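Long-range contacts in Apc35852 (Geobacillus stearothermophilus, PDB 1U9C), which is of unknown function but belongs to the DJ-1/PfpI family, whose members include proteins described as chaperones and cysteine proteases: residues V8-N14 with V45-Q51; D121-I125 with A219-R223; T156-E162 with F184-W190. All coordinates share one frame; numbering follows the deposited sequence.

Interaction 1: residues V8-N14 with V45-Q51; sequences VLMVVTN and VKVASIQ
Asn14 turns its carboxamide onto the end of the neighbouring strand and spends both polar atoms there. ND2 donates to Ser49 OG at 3.1 Å, in the amide plane. OD1 accepts from Gln51 N at 2.8 Å; the bond is straight at the hydrogen (164°), yet the donor stands above the carbonyl plane. With CG anti to the carbonyl carbon of Asn14 (chi1 -54°), the amide is brought over the turn, where Gln51 CB lies 3.6 Å from Asn14 CG.

Before this polar end, strands 8-12 and 45-49 run parallel and exchange backbone bonds. Met10 bonds the neighbouring strand through both its backbone N and its O: N donates to Lys46 O at 2.9 Å and O accepts from Ala48 N. The series ends in a longer bond, Ile50 N to Val12 O at 3.3 Å. The strands are neighbours in the central sheet of the DJ-1/PfpI fold, linked through helix 28-40 in a beta-alpha-beta crossover.

On the face that helix 28-40 covers, Met10 SD meets Val45 CG1 at 3.8 Å, and Phe31 packs on Met10. On the other face Leu9 CD1 touches Ala48 CB at 4.2 Å, and the Leu9 side chain lies alongside the aliphatic part of Lys46, whose NZ forms a salt bridge with Asp86. A second shell steadies the Asn14-Ser49 pair: Thr79 OG1 hydrogen-bonds Ser49 OG, and Asp104 OD2 accepts from Asn14 N.

Interaction 2: residues D121-I125 with A219-R223; sequences DGRII and ALEER
Ile124 drives its terminal methyl into the last turn of helix 209-221, and there the packing is close. CD1 sits 3.4 Å from Leu220 CD2, tighter than ordinary van der Waals contact, and 3.6 Å from the methyl CB of Ala219. Ile124 CG1 lies anti to the carbonyl carbon (chi1 -63°), which sets it against one face of the Arg223 guanidinium, near its rim, while the roughly extended chi2 (150°) carries CD1 on to the helix.

The side toward solvent is looser and polar. Arg223 stretches from CG to NE back along Ile124, the two side chains running alongside in opposing senses, until Arg223 NH1 lies 3.7 Å from Ile124 CG1. That same nitrogen donates to Gly122 O at 2.9 Å; it lies in the carbonyl plane, but the bond is bent (147° at the hydrogen). Rotation of the group is further limited by a weak bond from Arg223 NE to Ala219 O and by a bond from NH2 to Asn199 OD1. Gly122, with positive phi, ends helix 109-120 in a Schellman motif, so the arginine ties that helix end to the segment that follows Ala219 and Leu220 of helix 209-221.

Ile125 packs instead on helix 109-120. Strand 124-127 is thus sandwiched between helices on its two faces, as expected of the three-layer alpha/beta/alpha core of the DJ-1/PfpI family.

Interaction 3: residues T156-E162 with F184-W190; sequences TDEEERE and FVRGGKW
Glu158 OE1 is gripped end-on by Arg186, whose NH1 and NH2 both donate to this one oxygen at 3.1 Å in a salt bridge. The oxygen lies in the guanidinium plane, although the carboxylate is turned 45° against that plane. Glu158 stands in the first turn of helix 157-163, which opens with a capping box: Glu159 N donates to Thr156 OG1, and Glu159 OE1 accepts from Thr156 N at 2.9 Å and from the hydroxyl.

Thr156 CG2 covers one face of the Arg186 guanidinium, near its rim, and touches Arg186 CD at 3.7 Å. On its side edge the arginine is held too, because NE and NH2 both donate to Gly187 O, bracing the loop against its own side chain. A leucine in place of Arg186 would probably leave Glu158 OE1 without its paired donors and Gly187 O free of this brace, so that the loop could shift.

Glu162 divides its carboxylate, which CG anti to the backbone N and an extended chain carry out to Lys189 and Trp190. OE2 accepts from Lys189 NZ at 2.7 Å on the syn side, and OE1 takes the indole N-H of Trp190 from above the carboxylate plane, at 3.2 Å from NE1. Trp190 N donates almost straight (176°) to Glu159 OE2, holding the loop backbone to the helix; Asn205 ND2 shares that oxygen. Glu160, its CB directed away, hydrogen-bonds His99 and His130, which follows the oxidised Cys129 in sequence. Glu159 CG makes a CH-pi contact over the six-membered ring of Trp190, 4.1 Å from its centroid and 9° off the normal.

From the N terminus, interaction 1 closes first, bringing strand 44-49 beside strand 7-12 after helix 28-40 within the central sheet. It is complete before interaction 2 opens at residue 121. Interaction 2 then encloses a much longer loop, joining the start of strand 124-127 to the C-terminal end of helix 209-221 and the residues after it. Interaction 3 is nested inside that loop and ties helix 157-163 to the segment between strands 183-184 and 194-197; none of the three cross. Interactions 1 and 2 share the central sheet and touch, Val8 CG2 packing 4.2 Å from Leu220 CD1. Interaction 3 stays apart, its nearest atoms about 13 Å from those of each of the others.

Interaction 1: residues V8-N14 with V45-Q51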
# COMPACT_ATOMS: atom_id res chain seq x y z
N VAL A 8 -12.36 1.86 -6.14
CA VAL A 8 -11.02 1.64 -5.57
C VAL A 8 -11.15 1.06 -4.17
O VAL A 8 -11.86 1.60 -3.33
CB VAL A 8 -10.15 2.92 -5.54
CG1 VAL A 8 -8.81 2.65 -4.98
CG2 VAL A 8 -10.04 3.52 -6.92
N LEU A 9 -10.44 -0.03 -3.93
CA LEU A 9 -10.34 -0.63 -2.59
C LEU A 9 -9.03 -0.16 -1.96
O LEU A 9 -7.97 -0.38 -2.53
CB LEU A 9 -10.32 -2.16 -2.71
CG LEU A 9 -10.11 -2.92 -1.41
CD1 LEU A 9 -11.25 -2.71 -0.44
CD2 LEU A 9 -9.89 -4.40 -1.72
N MET A 10 -9.10 0.47 -0.79
CA MET A 10 -7.88 0.84 -0.05
C MET A 10 -7.73 -0.02 1.17
O MET A 10 -8.76 -0.23 1.84
CB MET A 10 -7.93 2.31 0.34
CG MET A 10 -8.02 3.24 -0.88
SD MET A 10 -7.88 5.01 -0.49
CE MET A 10 -6.12 5.14 -0.20
N VAL A 11 -6.55 -0.57 1.41
CA VAL A 11 -6.37 -1.47 2.56
C VAL A 11 -5.20 -0.99 3.37
O VAL A 11 -4.10 -0.81 2.87
CB VAL A 11 -6.14 -2.92 2.10
CG1 VAL A 11 -6.12 -3.84 3.33
CG2 VAL A 11 -7.20 -3.41 1.14
N VAL A 12 -5.44 -0.76 4.67
CA VAL A 12 -4.42 -0.29 5.58
C VAL A 12 -4.21 -1.26 6.77
O VAL A 12 -5.01 -2.11 7.11
CB VAL A 12 -4.76 1.14 6.11
CG1 VAL A 12 -4.87 2.09 4.95
CG2 VAL A 12 -6.04 1.14 6.97
N THR A 13 -3.04 -1.06 7.39
CA THR A 13 -2.61 -1.83 8.59
C THR A 13 -3.40 -1.45 9.82
O THR A 13 -3.99 -0.37 9.93
CB THR A 13 -1.11 -1.57 8.80
OG1 THR A 13 -0.59 -2.42 9.86
CG2 THR A 13 -0.81 -0.16 9.25
N ASN A 14 -3.42 -2.37 10.78
CA ASN A 14 -3.88 -2.13 12.12
C ASN A 14 -2.78 -2.42 13.16
O ASN A 14 -3.09 -2.42 14.36
CB ASN A 14 -5.09 -2.96 12.50
CG ASN A 14 -6.23 -2.81 11.53
OD1 ASN A 14 -6.25 -3.46 10.52
ND2 ASN A 14 -7.21 -1.92 11.84
N VAL A 45 -14.74 4.81 -3.30
CA VAL A 45 -13.62 4.26 -2.54
C VAL A 45 -14.12 3.49 -1.32
O VAL A 45 -14.88 4.01 -0.52
CB VAL A 45 -12.69 5.38 -2.06
CG1 VAL A 45 -11.53 4.80 -1.38
CG2 VAL A 45 -12.25 6.27 -3.23
N LYS A 46 -13.72 2.25 -1.20
CA LYS A 46 -13.98 1.43 -0.02
C LYS A 46 -12.74 1.43 0.83
O LYS A 46 -11.63 1.10 0.37
CB LYS A 46 -14.32 -0.03 -0.35
CG LYS A 46 -14.61 -0.84 0.92
CD LYS A 46 -15.21 -2.18 0.70
CE LYS A 46 -15.48 -2.88 1.98
NZ LYS A 46 -16.26 -4.16 1.75
N VAL A 47 -12.88 1.85 2.07
CA VAL A 47 -11.79 1.91 3.03
C VAL A 47 -11.79 0.73 3.97
O VAL A 47 -12.70 0.59 4.76
CB VAL A 47 -11.85 3.24 3.84
CG1 VAL A 47 -10.67 3.34 4.77
CG2 VAL A 47 -11.88 4.46 2.91
N ALA A 48 -10.84 -0.16 3.80
CA ALA A 48 -10.70 -1.35 4.60
C ALA A 48 -9.39 -1.38 5.37
O ALA A 48 -8.40 -0.73 5.03
CB ALA A 48 -10.83 -2.61 3.73
N SER A 49 -9.40 -2.18 6.41
CA SER A 49 -8.17 -2.53 7.13
C SER A 49 -8.19 -4.01 7.40
O SER A 49 -9.19 -4.70 7.25
CB SER A 49 -7.96 -1.66 8.35
OG SER A 49 -8.97 -1.96 9.34
N ILE A 50 -7.05 -4.54 7.84
CA ILE A 50 -6.99 -5.96 8.18
C ILE A 50 -8.07 -6.30 9.22
O ILE A 50 -8.76 -7.35 9.10
CB ILE A 50 -5.56 -6.28 8.65
CG1 ILE A 50 -4.52 -6.06 7.57
CG2 ILE A 50 -5.54 -7.72 9.26
CD1 ILE A 50 -4.71 -6.83 6.29
N GLN A 51 -8.20 -5.49 10.27
CA GLN A 51 -9.14 -5.77 11.35
C GLN A 51 -10.47 -5.09 11.32
O GLN A 51 -11.38 -5.52 12.03
CB GLN A 51 -8.51 -5.40 12.68
CG GLN A 51 -7.18 -6.13 12.95
CD GLN A 51 -7.37 -7.54 13.26
OE1 GLN A 51 -7.68 -8.36 12.36
NE2 GLN A 51 -7.18 -7.89 14.54

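Interaction 2: residues D121-I125 with A219-R223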
# COMPACT_ATOMS: atom_id res chain seq x y z
N ASP A 121 -7.05 -11.02 -12.57
CA ASP A 121 -8.10 -10.37 -13.31
C ASP A 121 -7.68 -9.10 -14.05
O ASP A 121 -8.53 -8.41 -14.61
CB ASP A 121 -9.28 -10.04 -12.39
CG ASP A 121 -9.91 -11.29 -11.78
OD1 ASP A 121 -9.66 -12.43 -12.27
OD2 ASP A 121 -10.64 -11.25 -10.76
N GLY A 122 -6.38 -8.78 -14.04
CA GLY A 122 -5.86 -7.68 -14.83
C GLY A 122 -6.19 -6.32 -14.26
O GLY A 122 -6.14 -5.37 -14.97
N ARG A 123 -6.48 -6.27 -12.97
CA ARG A 123 -6.85 -5.01 -12.36
C ARG A 123 -5.59 -4.34 -11.81
O ARG A 123 -4.49 -4.89 -11.79
CB ARG A 123 -7.95 -5.34 -11.32
CG ARG A 123 -9.34 -5.65 -12.14
CD ARG A 123 -10.48 -6.12 -11.29
NE ARG A 123 -11.79 -5.57 -11.68
CZ ARG A 123 -12.98 -6.03 -11.26
NH1 ARG A 123 -13.08 -7.07 -10.44
NH2 ARG A 123 -14.09 -5.41 -11.64
N ILE A 124 -5.75 -3.10 -11.40
CA ILE A 124 -4.61 -2.30 -10.99
C ILE A 124 -4.28 -2.61 -9.51
O ILE A 124 -5.19 -2.70 -8.66
CB ILE A 124 -4.96 -0.84 -11.17
CG1 ILE A 124 -5.22 -0.52 -12.65
CG2 ILE A 124 -3.88 0.02 -10.52
CD1 ILE A 124 -6.17 0.54 -12.86
N ILE A 125 -3.01 -2.89 -9.26
CA ILE A 125 -2.52 -3.09 -7.90
C ILE A 125 -1.49 -2.02 -7.64
O ILE A 125 -0.53 -1.82 -8.41
CB ILE A 125 -1.82 -4.44 -7.78
CG1 ILE A 125 -2.85 -5.58 -7.95
CG2 ILE A 125 -1.15 -4.52 -6.38
CD1 ILE A 125 -2.24 -6.99 -7.96
N ALA A 219 -4.08 4.96 -15.18
CA ALA A 219 -4.46 3.61 -15.59
C ALA A 219 -5.98 3.39 -15.62
O ALA A 219 -6.50 2.73 -16.54
CB ALA A 219 -3.81 2.60 -14.69
N LEU A 220 -6.73 3.96 -14.67
CA LEU A 220 -8.18 3.84 -14.68
C LEU A 220 -8.81 4.63 -15.83
O LEU A 220 -9.77 4.19 -16.47
CB LEU A 220 -8.71 4.29 -13.32
CG LEU A 220 -8.43 3.34 -12.18
CD1 LEU A 220 -8.83 3.98 -10.88
CD2 LEU A 220 -9.20 2.06 -12.36
N GLU A 221 -8.25 5.80 -16.13
CA GLU A 221 -8.73 6.62 -17.25
C GLU A 221 -8.65 5.86 -18.58
O GLU A 221 -9.49 6.02 -19.44
CB GLU A 221 -7.87 7.92 -17.31
CG GLU A 221 -8.26 8.97 -16.27
CD GLU A 221 -7.33 10.17 -16.23
OE1 GLU A 221 -6.20 10.09 -16.80
OE2 GLU A 221 -7.68 11.17 -15.56
N GLU A 222 -7.61 5.03 -18.75
CA GLU A 222 -7.43 4.21 -19.93
C GLU A 222 -8.53 3.18 -20.14
O GLU A 222 -8.74 2.72 -21.23
CB GLU A 222 -6.08 3.51 -19.84
CG GLU A 222 -4.89 4.46 -20.00
CD GLU A 222 -3.58 3.87 -19.50
OE1 GLU A 222 -3.40 2.62 -19.42
OE2 GLU A 222 -2.69 4.64 -19.16
N ARG A 223 -9.19 2.82 -19.04
CA ARG A 223 -10.15 1.71 -19.02
C ARG A 223 -11.58 2.21 -18.91
O ARG A 223 -12.47 1.49 -18.57
CB ARG A 223 -9.88 0.86 -17.79
CG ARG A 223 -8.52 0.34 -17.71
CD ARG A 223 -8.18 -0.33 -16.42
NE ARG A 223 -6.78 -0.59 -16.57
CZ ARG A 223 -6.14 -1.63 -16.22
NH1 ARG A 223 -6.68 -2.53 -15.44
NH2 ARG A 223 -4.89 -1.75 -16.63

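Interaction 3: residues T156-E162 with F184-W190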
# COMPACT_ATOMS: atom_id res chain seq x y z
N THR A 156 13.29 1.69 0.74
CA THR A 156 14.55 1.04 0.44
C THR A 156 15.24 0.56 1.69
O THR A 156 15.00 1.08 2.78
CB THR A 156 15.50 1.98 -0.33
OG1 THR A 156 15.79 3.14 0.45
CG2 THR A 156 14.90 2.46 -1.64
N ASP A 157 16.14 -0.39 1.49
CA ASP A 157 16.95 -0.88 2.60
C ASP A 157 17.78 0.23 3.20
O ASP A 157 17.97 0.26 4.40
CB ASP A 157 17.88 -1.98 2.17
CG ASP A 157 17.17 -3.23 1.73
OD1 ASP A 157 15.96 -3.39 1.96
OD2 ASP A 157 17.82 -4.15 1.16
N GLU A 158 18.29 1.14 2.35
CA GLU A 158 19.00 2.33 2.82
C GLU A 158 18.15 3.24 3.69
O GLU A 158 18.58 3.71 4.73
CB GLU A 158 19.53 3.16 1.63
CG GLU A 158 20.37 4.37 2.05
CD GLU A 158 20.67 5.36 0.92
OE1 GLU A 158 20.05 5.28 -0.16
OE2 GLU A 158 21.55 6.22 1.11
N GLU A 159 16.91 3.49 3.27
CA GLU A 159 15.98 4.27 4.07
C GLU A 159 15.68 3.55 5.38
O GLU A 159 15.66 4.19 6.42
CB GLU A 159 14.69 4.55 3.30
CG GLU A 159 14.83 5.67 2.28
CD GLU A 159 13.77 5.67 1.17
OE1 GLU A 159 13.43 4.58 0.65
OE2 GLU A 159 13.33 6.77 0.77
N GLU A 160 15.58 2.23 5.34
CA GLU A 160 15.31 1.44 6.55
C GLU A 160 16.47 1.46 7.54
O GLU A 160 16.27 1.50 8.76
CB GLU A 160 14.99 -0.02 6.17
CG GLU A 160 14.27 -0.83 7.24
CD GLU A 160 12.83 -0.38 7.41
OE1 GLU A 160 11.96 -0.93 6.70
OE2 GLU A 160 12.57 0.54 8.20
N ARG A 161 17.69 1.38 7.03
CA ARG A 161 18.87 1.48 7.88
C ARG A 161 18.98 2.88 8.48
O ARG A 161 19.37 3.02 9.62
CB ARG A 161 20.15 1.17 7.10
CG ARG A 161 20.32 -0.30 6.71
CD ARG A 161 21.69 -0.62 6.17
NE ARG A 161 22.06 0.34 5.13
CZ ARG A 161 21.89 0.18 3.82
NH1 ARG A 161 21.37 -0.95 3.32
NH2 ARG A 161 22.26 1.15 3.00
N GLU A 162 18.65 3.91 7.71
CA GLU A 162 18.72 5.27 8.21
C GLU A 162 17.78 5.49 9.38
O GLU A 162 18.17 6.06 10.39
CB GLU A 162 18.47 6.31 7.12
CG GLU A 162 18.24 7.71 7.70
CD GLU A 162 18.63 8.85 6.79
OE1 GLU A 162 17.86 9.83 6.72
OE2 GLU A 162 19.70 8.78 6.15
N PHE A 184 14.06 -4.27 -9.08
CA PHE A 184 13.87 -3.18 -8.16
C PHE A 184 14.53 -1.93 -8.70
O PHE A 184 15.62 -1.99 -9.28
CB PHE A 184 14.45 -3.54 -6.78
CG PHE A 184 14.03 -2.60 -5.69
CD1 PHE A 184 12.85 -2.80 -4.98
CD2 PHE A 184 14.76 -1.46 -5.44
CE1 PHE A 184 12.46 -1.91 -3.99
CE2 PHE A 184 14.36 -0.56 -4.48
CZ PHE A 184 13.21 -0.79 -3.75
N VAL A 185 13.87 -0.81 -8.48
CA VAL A 185 14.37 0.48 -8.89
C VAL A 185 13.93 1.50 -7.85
O VAL A 185 12.97 1.29 -7.08
CB VAL A 185 13.87 0.80 -10.32
CG1 VAL A 185 12.39 1.11 -10.31
CG2 VAL A 185 14.72 1.89 -10.97
N ARG A 186 14.68 2.59 -7.78
CA ARG A 186 14.43 3.61 -6.79
C ARG A 186 14.99 4.94 -7.21
O ARG A 186 15.68 5.05 -8.22
CB ARG A 186 15.03 3.17 -5.46
CG ARG A 186 16.40 2.53 -5.64
CD ARG A 186 17.24 2.61 -4.45
NE ARG A 186 17.36 3.98 -3.96
CZ ARG A 186 17.97 4.29 -2.83
NH1 ARG A 186 18.51 3.34 -2.07
NH2 ARG A 186 18.03 5.56 -2.44
N GLY A 187 14.67 5.96 -6.42
CA GLY A 187 15.22 7.28 -6.56
C GLY A 187 15.93 7.64 -5.27
O GLY A 187 16.07 6.81 -4.34
N GLY A 188 16.36 8.88 -5.18
CA GLY A 188 17.03 9.34 -3.97
C GLY A 188 16.21 9.05 -2.73
O GLY A 188 14.97 9.11 -2.77
N LYS A 189 16.88 8.73 -1.62
CA LYS A 189 16.15 8.54 -0.38
C LYS A 189 15.25 9.76 -0.17
O LYS A 189 15.62 10.89 -0.46
CB LYS A 189 17.09 8.31 0.83
CG LYS A 189 18.18 9.35 1.06
CD LYS A 189 18.86 9.09 2.39
CE LYS A 189 20.13 9.89 2.53
NZ LYS A 189 20.76 9.68 3.87
N TRP A 190 14.04 9.52 0.30
CA TRP A 190 13.08 10.58 0.65
C TRP A 190 12.68 11.52 -0.48
O TRP A 190 12.22 12.62 -0.20
CB TRP A 190 13.60 11.42 1.84
CG TRP A 190 14.21 10.64 2.91
CD1 TRP A 190 15.50 10.72 3.36
CD2 TRP A 190 13.57 9.63 3.68
NE1 TRP A 190 15.69 9.81 4.37
CE2 TRP A 190 14.52 9.14 4.60
CE3 TRP A 190 12.27 9.10 3.71
CZ2 TRP A 190 14.22 8.13 5.51
CZ3 TRP A 190 11.99 8.11 4.61
CH2 TRP A 190 12.95 7.64 5.51